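Local coordinates for protein mannan endo-1,4-beta-mannosidase (Mytilus edulis, PDB 2C0H) that hydrolyses internal beta-1,4-mannosidic linkages in mannans, galactomannans and glucomannans, releasing short manno-oligosaccharides, at residues Trp65-Gly70 with Thr110-Ala115; His140-Met145 with Ala209-Glu214; Glu176-Thr181 with Asp243-Lys248; Lys288-Gly293 with Lys315-Ala320. The protein carries 3 engineered substitutions. One frame throughout, in Å; residues are numbered along the deposited sequence.

Interaction 1: residues Trp65-Gly70 with Thr110-Ala115; sequences WLHIEG and TLWNGA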
loop_
_atom_site.group_PDB
_atom_site.type_symbol
_atom_site.label_atom_id
_atom_site.label_comp_id
_atom_site.label_asym_id
_atom_site.label_seq_id
_atom_site.Cartn_x
_atom_site.Cartn_y
_atom_site.Cartn_z
ATOM N N TRP A 65 -4.267 -5.346 -5.667
ATOM C CA TRP A 65 -2.915 -5.817 -6.016
ATOM C C TRP A 65 -2.798 -6.077 -7.522
ATOM O O TRP A 65 -3.693 -6.667 -8.142
ATOM C CB TRP A 65 -2.561 -7.079 -5.221
ATOM C CG TRP A 65 -2.423 -6.907 -3.707
ATOM C CD1 TRP A 65 -2.751 -5.802 -2.952
ATOM C CD2 TRP A 65 -1.952 -7.884 -2.793
ATOM N NE1 TRP A 65 -2.495 -6.046 -1.628
ATOM C CE2 TRP A 65 -2.022 -7.325 -1.497
ATOM C CE3 TRP A 65 -1.489 -9.199 -2.937
ATOM C CZ2 TRP A 65 -1.614 -8.036 -0.355
ATOM C CZ3 TRP A 65 -1.088 -9.898 -1.806
ATOM C CH2 TRP A 65 -1.155 -9.316 -0.537
ATOM N N LEU A 66 -1.674 -5.644 -8.107
ATOM C CA LEU A 66 -1.472 -5.641 -9.550
ATOM C C LEU A 66 -0.501 -6.758 -10.019
ATOM O O LEU A 66 -0.947 -7.857 -10.356
ATOM C CB LEU A 66 -1.016 -4.235 -10.006
ATOM C CG LEU A 66 -1.029 -3.979 -11.525
ATOM C CD1 LEU A 66 -2.433 -3.911 -12.089
ATOM C CD2 LEU A 66 -0.324 -2.676 -11.844
ATOM N N HIS A 67 0.811 -6.538 -9.999
ATOM C CA HIS A 67 1.746 -7.560 -10.535
ATOM C C HIS A 67 1.988 -8.750 -9.608
ATOM O O HIS A 67 2.110 -9.878 -10.091
ATOM C CB HIS A 67 3.121 -6.975 -10.865
ATOM C CG HIS A 67 3.094 -5.723 -11.678
ATOM N ND1 HIS A 67 2.401 -5.605 -12.861
ATOM C CD2 HIS A 67 3.781 -4.567 -11.527
ATOM C CE1 HIS A 67 2.624 -4.406 -13.377
ATOM N NE2 HIS A 67 3.462 -3.760 -12.587
ATOM N N ILE A 68 2.117 -8.473 -8.302
ATOM C CA ILE A 68 2.367 -9.448 -7.230
ATOM C C ILE A 68 3.794 -10.015 -7.286
ATOM O O ILE A 68 4.695 -9.472 -6.632
ATOM C CB ILE A 68 1.242 -10.493 -7.157
ATOM C CG1 ILE A 68 -0.095 -9.736 -6.999
ATOM C CG2 ILE A 68 1.493 -11.456 -6.005
ATOM C CD1 ILE A 68 -1.316 -10.573 -6.589
ATOM N N GLU A 69 4.014 -11.078 -8.054
ATOM C CA GLU A 69 5.375 -11.603 -8.266
ATOM C C GLU A 69 5.665 -11.754 -9.759
ATOM O O GLU A 69 6.550 -12.523 -10.144
ATOM C CB GLU A 69 5.553 -12.973 -7.588
ATOM C CG GLU A 69 5.723 -12.982 -6.076
ATOM C CD GLU A 69 5.991 -14.397 -5.550
ATOM O OE1 GLU A 69 7.099 -14.667 -5.049
ATOM O OE2 GLU A 69 5.092 -15.257 -5.674
ATOM N N GLY A 70 4.898 -11.060 -10.594
ATOM C CA GLY A 70 5.102 -11.078 -12.038
ATOM C C GLY A 70 4.537 -12.283 -12.761
ATOM O O GLY A 70 5.011 -12.617 -13.840
ATOM N N THR A 110 -1.382 -1.755 -5.753
ATOM C CA THR A 110 -0.166 -2.274 -5.107
ATOM C C THR A 110 0.641 -3.078 -6.124
ATOM O O THR A 110 0.159 -4.065 -6.676
ATOM C CB THR A 110 -0.501 -3.177 -3.899
ATOM O OG1 THR A 110 -1.329 -2.447 -2.999
ATOM C CG2 THR A 110 0.720 -3.594 -3.161
ATOM N N LEU A 111 1.877 -2.672 -6.375
ATOM C CA LEU A 111 2.648 -3.255 -7.467
ATOM C C LEU A 111 3.124 -4.690 -7.169
ATOM O O LEU A 111 2.811 -5.590 -7.950
ATOM C CB LEU A 111 3.863 -2.355 -7.789
ATOM C CG LEU A 111 3.524 -0.950 -8.280
ATOM C CD1 LEU A 111 4.856 -0.220 -8.464
ATOM C CD2 LEU A 111 2.704 -0.924 -9.537
ATOM N N TRP A 112 3.854 -4.876 -6.070
ATOM C CA TRP A 112 4.533 -6.147 -5.718
ATOM C C TRP A 112 4.112 -6.698 -4.363
ATOM O O TRP A 112 3.516 -5.991 -3.553
ATOM C CB TRP A 112 6.051 -5.963 -5.723
ATOM C CG TRP A 112 6.553 -5.307 -6.972
ATOM C CD1 TRP A 112 6.993 -4.014 -7.095
ATOM C CD2 TRP A 112 6.661 -5.889 -8.273
ATOM N NE1 TRP A 112 7.361 -3.771 -8.374
ATOM C CE2 TRP A 112 7.170 -4.895 -9.128
ATOM C CE3 TRP A 112 6.362 -7.153 -8.806
ATOM C CZ2 TRP A 112 7.411 -5.125 -10.490
ATOM C CZ3 TRP A 112 6.595 -7.379 -10.166
ATOM C CH2 TRP A 112 7.118 -6.361 -10.986
ATOM N N ASN A 113 4.446 -7.962 -4.110
ATOM C CA ASN A 113 4.167 -8.612 -2.816
ATOM C C ASN A 113 5.395 -9.341 -2.246
ATOM O O ASN A 113 5.986 -10.201 -2.917
ATOM C CB ASN A 113 3.026 -9.611 -3.008
ATOM C CG ASN A 113 2.608 -10.279 -1.715
ATOM O OD1 ASN A 113 2.788 -9.738 -0.631
ATOM N ND2 ASN A 113 2.035 -11.473 -1.839
ATOM N N GLY A 114 5.738 -9.051 -0.991
ATOM C CA GLY A 114 6.840 -9.699 -0.281
ATOM C C GLY A 114 6.432 -10.682 0.815
ATOM O O GLY A 114 7.284 -11.177 1.550
ATOM N N ALA A 115 5.136 -10.976 0.926
ATOM C CA ALA A 115 4.618 -11.794 2.041
ATOM C C ALA A 115 4.641 -13.300 1.780
ATOM O O ALA A 115 4.490 -14.105 2.707
ATOM C CB ALA A 115 3.199 -11.355 2.399
#
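W65 and T110 pair where two neighbouring parallel strands of the TIM barrel, 61-68 and 106-113, reach their carboxyl ends, the rim that carries the active site in family 5 glycosidases. By similarity, W65 binds substrate. The register slips by one residue here, a beta bulge. L66 N bonds to T110 O at 2.8 Å, whereas L111 O receives both I68 N (3.0 Å) and, weakly, H67 N. N113 N then donates back to I68 O.

W65 and T110 lie side by side on one face of the sheet, with W65 CD1 3.6 Å from T110 CB and the methyl CG2 of T110 over a face of the indole. With its CG anti to the carbonyl carbon (chi1 -66°), W65 runs alongside T110 and brings CZ3 to within 3.5 Å of N113 ND2, the ring and amide planes 47° apart.

Within the bulge, H67 rests on W112: H67 CB meets W112 CZ3 at 3.6 Å, and H67 CD2 sits over an indole face toward its rim. Outside partners hold both rings by their nitrogens, Y137 at H67 NE2 and Q208 at W112 NE1. N113 is fixed twice through OD1. N162, probably another substrate-binding residue, donates to it, and A115 N bonds to N113 OD1 at 3.1 Å, closing an Asx turn, and comes from well above the amide plane.

Interaction 2: residues His140-Met145 with Ala209-Glu214; sequences HALKPM and AAAIKE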
loop_
_atom_site.group_PDB
_atom_site.type_symbol
_atom_site.label_atom_id
_atom_site.label_comp_id
_atom_site.label_asym_id
_atom_site.label_seq_id
_atom_site.Cartn_x
_atom_site.Cartn_y
_atom_site.Cartn_z
ATOM N N HIS A 140 10.189 0.518 -18.957
ATOM C CA HIS A 140 9.308 -0.161 -19.897
ATOM C C HIS A 140 7.892 -0.464 -19.396
ATOM O O HIS A 140 7.019 -0.794 -20.191
ATOM C CB HIS A 140 9.975 -1.450 -20.389
ATOM C CG HIS A 140 11.216 -1.208 -21.180
ATOM N ND1 HIS A 140 11.210 -0.505 -22.368
ATOM C CD2 HIS A 140 12.503 -1.548 -20.948
ATOM C CE1 HIS A 140 12.447 -0.427 -22.832
ATOM N NE2 HIS A 140 13.250 -1.045 -21.985
ATOM N N ALA A 141 7.668 -0.346 -18.094
ATOM C CA ALA A 141 6.365 -0.668 -17.499
ATOM C C ALA A 141 5.853 0.404 -16.538
ATOM O O ALA A 141 4.750 0.919 -16.728
ATOM C CB ALA A 141 6.423 -2.023 -16.802
ATOM N N LEU A 142 6.625 0.750 -15.518
ATOM C CA LEU A 142 6.118 1.629 -14.463
ATOM C C LEU A 142 5.862 3.050 -14.977
ATOM O O LEU A 142 4.788 3.596 -14.782
ATOM C CB LEU A 142 7.047 1.633 -13.252
ATOM C CG LEU A 142 6.594 2.456 -12.044
ATOM C CD1 LEU A 142 5.144 2.075 -11.645
ATOM C CD2 LEU A 142 7.546 2.287 -10.901
ATOM N N LYS A 143 6.831 3.649 -15.652
ATOM C CA LYS A 143 6.622 5.003 -16.161
ATOM C C LYS A 143 5.453 5.104 -17.166
ATOM O O LYS A 143 4.600 5.990 -17.028
ATOM C CB LYS A 143 7.931 5.601 -16.705
ATOM C CG LYS A 143 8.869 6.031 -15.624
ATOM C CD LYS A 143 10.074 6.784 -16.173
ATOM C CE LYS A 143 10.904 7.351 -15.072
ATOM N NZ LYS A 143 12.137 8.028 -15.615
ATOM N N PRO A 144 5.398 4.223 -18.185
ATOM C CA PRO A 144 4.253 4.211 -19.109
ATOM C C PRO A 144 2.892 4.119 -18.412
ATOM O O PRO A 144 1.962 4.833 -18.777
ATOM C CB PRO A 144 4.527 2.977 -19.981
ATOM C CG PRO A 144 6.002 2.858 -19.971
ATOM C CD PRO A 144 6.442 3.271 -18.604
ATOM N N MET A 145 2.801 3.268 -17.395
ATOM C CA MET A 145 1.567 3.066 -16.666
ATOM C C MET A 145 1.177 4.315 -15.873
ATOM O O MET A 145 0.037 4.791 -15.964
ATOM C CB MET A 145 1.729 1.871 -15.734
ATOM C CG MET A 145 0.489 1.354 -15.122
ATOM S SD MET A 145 0.824 -0.340 -14.551
ATOM C CE MET A 145 2.307 -0.104 -13.571
ATOM N N ALA A 209 9.647 4.914 -6.239
ATOM C CA ALA A 209 9.013 6.154 -5.797
ATOM C C ALA A 209 9.482 7.327 -6.649
ATOM O O ALA A 209 8.682 8.135 -7.078
ATOM C CB ALA A 209 9.298 6.404 -4.352
ATOM N N ALA A 210 10.783 7.381 -6.917
ATOM C CA ALA A 210 11.312 8.455 -7.751
ATOM C C ALA A 210 10.771 8.401 -9.186
ATOM O O ALA A 210 10.439 9.440 -9.773
ATOM C CB ALA A 210 12.837 8.419 -7.728
ATOM N N ALA A 211 10.646 7.194 -9.738
ATOM C CA ALA A 211 10.147 7.003 -11.091
ATOM C C ALA A 211 8.703 7.487 -11.271
ATOM O O ALA A 211 8.379 8.175 -12.215
ATOM C CB ALA A 211 10.274 5.540 -11.469
ATOM N N ILE A 212 7.833 7.139 -10.335
ATOM C CA ILE A 212 6.438 7.531 -10.404
ATOM C C ILE A 212 6.341 9.048 -10.331
ATOM O O ILE A 212 5.598 9.653 -11.088
ATOM C CB ILE A 212 5.628 6.888 -9.255
ATOM C CG1 ILE A 212 5.581 5.370 -9.462
ATOM C CG2 ILE A 212 4.218 7.502 -9.197
ATOM C CD1 ILE A 212 5.143 4.606 -8.246
ATOM N N LYS A 213 7.124 9.647 -9.446
ATOM C CA LYS A 213 7.048 11.096 -9.242
ATOM C C LYS A 213 7.723 11.870 -10.367
ATOM O O LYS A 213 7.495 13.064 -10.505
ATOM C CB LYS A 213 7.643 11.483 -7.896
ATOM C CG LYS A 213 6.785 11.044 -6.720
ATOM C CD LYS A 213 7.467 11.362 -5.416
ATOM C CE LYS A 213 6.533 11.220 -4.240
ATOM N NZ LYS A 213 7.123 11.871 -3.037
ATOM N N GLU A 214 8.536 11.204 -11.174
ATOM C CA GLU A 214 9.113 11.852 -12.363
ATOM C C GLU A 214 8.068 12.117 -13.447
ATOM O O GLU A 214 8.115 13.161 -14.112
ATOM C CB GLU A 214 10.257 11.012 -12.924
ATOM C CG GLU A 214 11.081 11.708 -13.992
ATOM C CD GLU A 214 12.354 10.956 -14.332
ATOM O OE1 GLU A 214 13.129 11.468 -15.176
ATOM O OE2 GLU A 214 12.592 9.862 -13.760
#
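K143 and E214 make the polar bond of this contact: K143 NZ sits 2.6 Å from E214 OE2 in a short salt bridge. The ammonium group comes at the oxygen from above the carboxylate, 69° out of its plane, while E214 OE1 stays farther off. Both chains are extended beyond CG, and they cross at a slant. E214 starts with CG anti to its own amide nitrogen (chi1 -169°), which carries the carboxylate across toward the other helix.

Beneath the ion pair the lysine's carbon chain passes over the turn of A211, with K143 CE 4.1 Å from A211 CB. The small methyl lets the chain run close to the neighbouring backbone. Deeper in, L142 and I212 meet at about a right angle: CD2 of L142 touches CG1 of I212 at 3.9 Å, and its CD1 is hardly farther. A211 CB fills in beside L142 CD2.

One shell out, L142 also packs on Y137, and I212 lies on W158 and I160 of strand 155-162, so this greasy layer continues onto the barrel wall. At P144, which has no amide hydrogen to give, the first helix is kinked. The segment axes come within 9.0 Å at an angle of 38°. This is the side-by-side packing of successive outer helices, 131-149 and 198-215, around a TIM barrel: apolar against the strands and bridged by charge toward solvent.

Interaction 3: residues Glu176-Thr181 with Asp243-Lys248; sequences EPCFDT and DHCLVK. With SO4 (sulfate ion), chain B.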
loop_
_atom_site.group_PDB
_atom_site.type_symbol
_atom_site.label_atom_id
_atom_site.label_comp_id
_atom_site.label_asym_id
_atom_site.label_seq_id
_atom_site.Cartn_x
_atom_site.Cartn_y
_atom_site.Cartn_z
ATOM N N GLU A 176 25.160 2.132 10.092
ATOM C CA GLU A 176 24.024 3.014 9.832
ATOM C C GLU A 176 22.849 2.479 10.640
ATOM O O GLU A 176 22.367 1.382 10.361
ATOM C CB GLU A 176 23.675 3.034 8.337
ATOM C CG GLU A 176 22.434 3.869 7.980
ATOM C CD GLU A 176 22.606 5.352 8.279
ATOM O OE1 GLU A 176 23.644 5.920 7.880
ATOM O OE2 GLU A 176 21.700 5.953 8.898
ATOM N N PRO A 177 22.389 3.237 11.651
ATOM C CA PRO A 177 21.299 2.769 12.509
ATOM C C PRO A 177 20.038 2.294 11.789
ATOM O O PRO A 177 19.453 1.294 12.204
ATOM C CB PRO A 177 20.985 3.995 13.376
ATOM C CG PRO A 177 22.242 4.735 13.440
ATOM C CD PRO A 177 22.879 4.559 12.087
ATOM N N CYS A 178 19.620 2.983 10.730
ATOM C CA CYS A 178 18.361 2.621 10.063
ATOM C C CYS A 178 18.444 1.309 9.274
ATOM O O CYS A 178 17.402 0.739 8.937
ATOM C CB CYS A 178 17.847 3.760 9.174
ATOM S SG CYS A 178 18.974 4.295 7.870
ATOM N N PHE A 179 19.656 0.827 8.984
ATOM C CA PHE A 179 19.830 -0.491 8.348
ATOM C C PHE A 179 20.042 -1.630 9.348
ATOM O O PHE A 179 20.124 -2.791 8.945
ATOM C CB PHE A 179 21.001 -0.496 7.359
ATOM C CG PHE A 179 20.881 0.508 6.241
ATOM C CD1 PHE A 179 19.642 0.892 5.734
ATOM C CD2 PHE A 179 22.024 1.040 5.667
ATOM C CE1 PHE A 179 19.556 1.814 4.702
ATOM C CE2 PHE A 179 21.943 1.952 4.626
ATOM C CZ PHE A 179 20.713 2.345 4.149
ATOM N N ASP A 180 20.130 -1.307 10.634
ATOM C CA ASP A 180 20.351 -2.298 11.684
ATOM C C ASP A 180 19.029 -3.026 11.925
ATOM O O ASP A 180 18.005 -2.379 12.122
ATOM C CB ASP A 180 20.837 -1.588 12.963
ATOM C CG ASP A 180 21.367 -2.546 14.023
ATOM O OD1 ASP A 180 22.592 -2.530 14.295
ATOM O OD2 ASP A 180 20.563 -3.293 14.618
ATOM N N THR A 181 19.035 -4.357 11.895
ATOM C CA THR A 181 17.796 -5.118 12.078
ATOM C C THR A 181 17.818 -6.002 13.330
ATOM O O THR A 181 17.037 -6.950 13.427
ATOM C CB THR A 181 17.462 -5.975 10.830
ATOM O OG1 THR A 181 18.516 -6.912 10.583
ATOM C CG2 THR A 181 17.272 -5.100 9.600
ATOM N N ASP A 243 12.564 9.340 4.874
ATOM C CA ASP A 243 13.290 9.984 3.769
ATOM C C ASP A 243 14.785 9.702 3.889
ATOM O O ASP A 243 15.441 9.333 2.902
ATOM C CB ASP A 243 13.066 11.506 3.773
ATOM C CG ASP A 243 11.630 11.908 3.478
ATOM O OD1 ASP A 243 10.774 11.034 3.219
ATOM O OD2 ASP A 243 11.347 13.127 3.503
ATOM N N HIS A 244 15.329 9.889 5.093
ATOM C CA HIS A 244 16.764 9.666 5.346
ATOM C C HIS A 244 17.230 8.256 4.981
ATOM O O HIS A 244 18.251 8.088 4.301
ATOM C CB HIS A 244 17.132 9.964 6.807
ATOM C CG HIS A 244 18.593 9.833 7.086
ATOM N ND1 HIS A 244 19.492 10.845 6.819
ATOM C CD2 HIS A 244 19.318 8.803 7.578
ATOM C CE1 HIS A 244 20.708 10.445 7.147
ATOM N NE2 HIS A 244 20.631 9.209 7.609
ATOM N N CYS A 245 16.485 7.245 5.424
ATOM C CA CYS A 245 16.825 5.863 5.135
ATOM C C CYS A 245 16.727 5.525 3.640
ATOM O O CYS A 245 17.630 4.895 3.088
ATOM C CB CYS A 245 15.921 4.919 5.928
ATOM S SG CYS A 245 16.323 3.176 5.757
ATOM N N LEU A 246 15.639 5.929 2.991
ATOM C CA LEU A 246 15.439 5.599 1.571
ATOM C C LEU A 246 16.477 6.260 0.678
ATOM O O LEU A 246 16.959 5.650 -0.288
ATOM C CB LEU A 246 14.034 5.961 1.079
ATOM C CG LEU A 246 12.894 5.159 1.699
ATOM C CD1 LEU A 246 11.590 5.637 1.132
ATOM C CD2 LEU A 246 13.063 3.662 1.484
ATOM N N VAL A 247 16.811 7.505 0.989
ATOM C CA VAL A 247 17.793 8.223 0.168
ATOM C C VAL A 247 19.190 7.657 0.429
ATOM O O VAL A 247 19.987 7.523 -0.512
ATOM C CB VAL A 247 17.697 9.753 0.370
ATOM C CG1 VAL A 247 18.746 10.481 -0.466
ATOM C CG2 VAL A 247 16.330 10.239 -0.012
ATOM N N LYS A 248 19.498 7.284 1.671
ATOM C CA LYS A 248 20.779 6.615 1.968
ATOM C C LYS A 248 20.861 5.273 1.227
ATOM O O LYS A 248 21.916 4.902 0.712
ATOM C CB LYS A 248 20.958 6.419 3.478
ATOM C CG LYS A 248 22.283 5.785 3.898
ATOM C CD LYS A 248 23.449 6.750 3.806
ATOM C CE LYS A 248 24.706 6.160 4.450
ATOM N NZ LYS A 248 25.869 7.107 4.489
HETATM S S SO4 B . 12.855 11.922 7.738
HETATM O O1 SO4 B . 11.769 11.304 6.977
HETATM O O2 SO4 B . 14.139 11.425 7.235
HETATM O O3 SO4 B . 12.787 11.600 9.163
HETATM O O4 SO4 B . 12.809 13.378 7.566
#
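C178 and C245 meet at the buried heart of this contact, where the loop after strand 155-162 leans on helix 243-250. Their SG atoms are 3.6 Å apart, too far for a covalent bond, so the disulfide inferred for this pair is not formed in the model. C178 SG stands between its own backbone nitrogen and carbonyl carbon (chi1 59°), which turns it toward the helix, and C245 CB lies about as near to it as C245 SG does.

F179 completes the tight side. Its CE1 approaches C245 SG at 3.7 Å, an oblique sulfur-aromatic contact, and its CZ touches K248 CG at 3.8 Å, the lysine chain crossing the phenyl at about a right angle. Cutting the phenyl back to an alanine is likely to open a gap beside C245 SG and to leave the K248 methylenes without their apolar support.

Toward solvent the fit is looser. E176 OE2 lies 3.7 Å from H244 NE2, at the edge of the imidazole, and E176 OE1 is 4.2 Å from K248 NZ, attracted but beyond a salt bridge. No hydrogen bond joins the two segments. D243 N and H244 N each bond to a sulfate, probably from the crystallisation liquor, which K287 NZ also grips. Two N-H groups at the helix start and a lysine suit an anion; the cysteine sulfurs, close but not bonded, are consistent with a pair that could form a disulfide under other conditions.

Interaction 4: residues Lys288-Gly293 with Lys315-Ala320; sequences KPMVIG and KGYSGA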
loop_
_atom_site.group_PDB
_atom_site.type_symbol
_atom_site.label_atom_id
_atom_site.label_comp_id
_atom_site.label_asym_id
_atom_site.label_seq_id
_atom_site.Cartn_x
_atom_site.Cartn_y
_atom_site.Cartn_z
ATOM N N LYS A 288 4.762 12.271 8.368
ATOM C CA LYS A 288 3.852 12.089 7.239
ATOM C C LYS A 288 2.610 11.440 7.807
ATOM O O LYS A 288 2.703 10.887 8.905
ATOM C CB LYS A 288 4.426 11.129 6.190
ATOM C CG LYS A 288 5.809 11.448 5.679
ATOM C CD LYS A 288 6.210 10.384 4.649
ATOM C CE LYS A 288 7.694 10.398 4.333
ATOM N NZ LYS A 288 8.000 11.683 3.659
ATOM N N PRO A 289 1.494 11.478 7.051
ATOM C CA PRO A 289 0.294 10.761 7.485
ATOM C C PRO A 289 0.531 9.272 7.536
ATOM O O PRO A 289 1.433 8.764 6.878
ATOM C CB PRO A 289 -0.733 11.088 6.404
ATOM C CG PRO A 289 -0.216 12.301 5.661
ATOM C CD PRO A 289 1.268 12.165 5.768
ATOM N N MET A 290 -0.281 8.581 8.328
ATOM C CA MET A 290 -0.247 7.137 8.394
ATOM C C MET A 290 -1.646 6.568 8.222
ATOM O O MET A 290 -2.582 7.007 8.889
ATOM C CB MET A 290 0.315 6.658 9.730
ATOM C CG MET A 290 0.178 5.162 9.943
ATOM S SD MET A 290 1.156 4.585 11.305
ATOM C CE MET A 290 2.768 4.507 10.510
ATOM N N VAL A 291 -1.746 5.594 7.333
ATOM C CA VAL A 291 -2.964 4.820 7.104
ATOM C C VAL A 291 -2.765 3.458 7.768
ATOM O O VAL A 291 -1.709 2.838 7.665
ATOM C CB VAL A 291 -3.207 4.642 5.585
ATOM C CG1 VAL A 291 -4.309 3.627 5.334
ATOM C CG2 VAL A 291 -3.550 5.999 4.936
ATOM N N ILE A 292 -3.782 2.978 8.464
ATOM C CA ILE A 292 -3.750 1.602 8.947
ATOM C C ILE A 292 -4.330 0.739 7.806
ATOM O O ILE A 292 -5.544 0.691 7.595
ATOM C CB ILE A 292 -4.516 1.461 10.273
ATOM C CG1 ILE A 292 -3.915 2.390 11.352
ATOM C CG2 ILE A 292 -4.470 0.010 10.755
ATOM C CD1 ILE A 292 -4.751 2.491 12.639
ATOM N N GLY A 293 -3.440 0.097 7.042
ATOM C CA GLY A 293 -3.752 -0.436 5.725
ATOM C C GLY A 293 -4.274 -1.850 5.672
ATOM O O GLY A 293 -4.731 -2.264 4.623
ATOM N N LYS A 315 -7.833 9.188 16.515
ATOM C CA LYS A 315 -6.533 9.228 17.179
ATOM C C LYS A 315 -5.363 9.651 16.300
ATOM O O LYS A 315 -4.216 9.415 16.676
ATOM C CB LYS A 315 -6.242 7.893 17.873
ATOM C CG LYS A 315 -7.305 7.479 18.886
ATOM C CD LYS A 315 -7.446 8.478 20.025
ATOM C CE LYS A 315 -8.218 7.875 21.193
ATOM N NZ LYS A 315 -8.272 8.775 22.367
ATOM N N GLY A 316 -5.657 10.302 15.175
ATOM C CA GLY A 316 -4.643 11.020 14.399
ATOM C C GLY A 316 -4.187 10.311 13.153
ATOM O O GLY A 316 -3.269 10.788 12.471
ATOM N N TYR A 317 -4.767 9.153 12.863
ATOM C CA TYR A 317 -4.455 8.442 11.622
ATOM C C TYR A 317 -5.248 9.015 10.421
ATOM O O TYR A 317 -6.200 9.779 10.594
ATOM C CB TYR A 317 -4.653 6.927 11.807
ATOM C CG TYR A 317 -3.850 6.382 12.974
ATOM C CD1 TYR A 317 -2.506 6.021 12.826
ATOM C CD2 TYR A 317 -4.404 6.267 14.259
ATOM C CE1 TYR A 317 -1.766 5.548 13.888
ATOM C CE2 TYR A 317 -3.671 5.779 15.325
ATOM C CZ TYR A 317 -2.344 5.412 15.152
ATOM O OH TYR A 317 -1.589 4.946 16.223
ATOM N N SER A 318 -4.821 8.697 9.195
ATOM C CA SER A 318 -5.417 9.315 8.000
ATOM C C SER A 318 -6.208 8.352 7.110
ATOM O O SER A 318 -6.797 8.735 6.089
ATOM C CB SER A 318 -4.353 10.030 7.164
ATOM O OG SER A 318 -3.882 11.197 7.823
ATOM N N GLY A 319 -6.280 7.093 7.526
ATOM C CA GLY A 319 -7.062 6.132 6.796
ATOM C C GLY A 319 -7.110 4.802 7.508
ATOM O O GLY A 319 -6.335 4.549 8.436
ATOM N N ALA A 320 -8.063 3.982 7.065
ATOM C CA ALA A 320 -8.237 2.636 7.594
ATOM C C ALA A 320 -8.851 1.751 6.499
ATOM O O ALA A 320 -9.919 2.049 5.974
ATOM C CB ALA A 320 -9.115 2.690 8.823
HETATM O O HOH W 1 -2.053 10.585 9.887
#
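I292 and Y317 set the geometry: the methyl CD1 of I292 stands over the centre of the phenol ring, 4.0 Å from its centroid and only 12° off the normal, a well-centred CH-pi contact. M290 takes the edge of the same ring. Its chain runs alongside the tyrosine and points the same way, placing SD 4.0 Å from Y317 CE1 near the ring plane, a Met-aromatic contact. Y317 CG is anti to the carbonyl carbon (chi1 -55°), an orientation that lets M290 and I292, two residues apart on the strand, reach the ring at edge and face. W311 of helix 305-314 also touches the Y317 side chain, and the hydroxyl bonds to H279 O. A leucine in place of Y317 would probably leave H279 O without this partner and deprive I292 CD1 of the flat surface it rests on.

The backbones run parallel under these side chains. S318 N points almost straight at M290 O (2.8 Å, 172°), and I292 N reaches G319 O at 3.0 Å from above the carbonyl plane. G319 suits its place because a side chain there would run into V291 CG2. On the flank P289 CB leans on S318 OG at 3.5 Å, while a water joins M290 N, G316 O and S318 OG.

I292 and A320 point to the same face and both pack on A312 of the helix between the strands. This is the beta-alpha-beta unit of a TIM barrel, strand 290-294, helix 305-314, strand 319-322, and its first strand ends at E294, the likely nucleophile.

Overall arrangement
From the N terminus, interaction 1 comes first, pairing strand 61-68 with strand 106-113 and closing the loop that contains helix 89-102. Interaction 2 opens next, from helix 131-149 to helix 198-215, and touches interaction 1 where L66 CD2 meets M145 SD and L111 CD1 meets L142 CD1, so barrel wall and outer helices join. Interaction 3 crosses it in sequence: 176-181 leaves before 209-214 arrives, and 243-248 lies beyond. Interaction 4 follows in series, closing a beta-alpha-beta unit on the far side of the chain's centre from interactions 1 and 2. The D243-K288 salt bridge ties it to interaction 3, and the curled sheet links it to interaction 1.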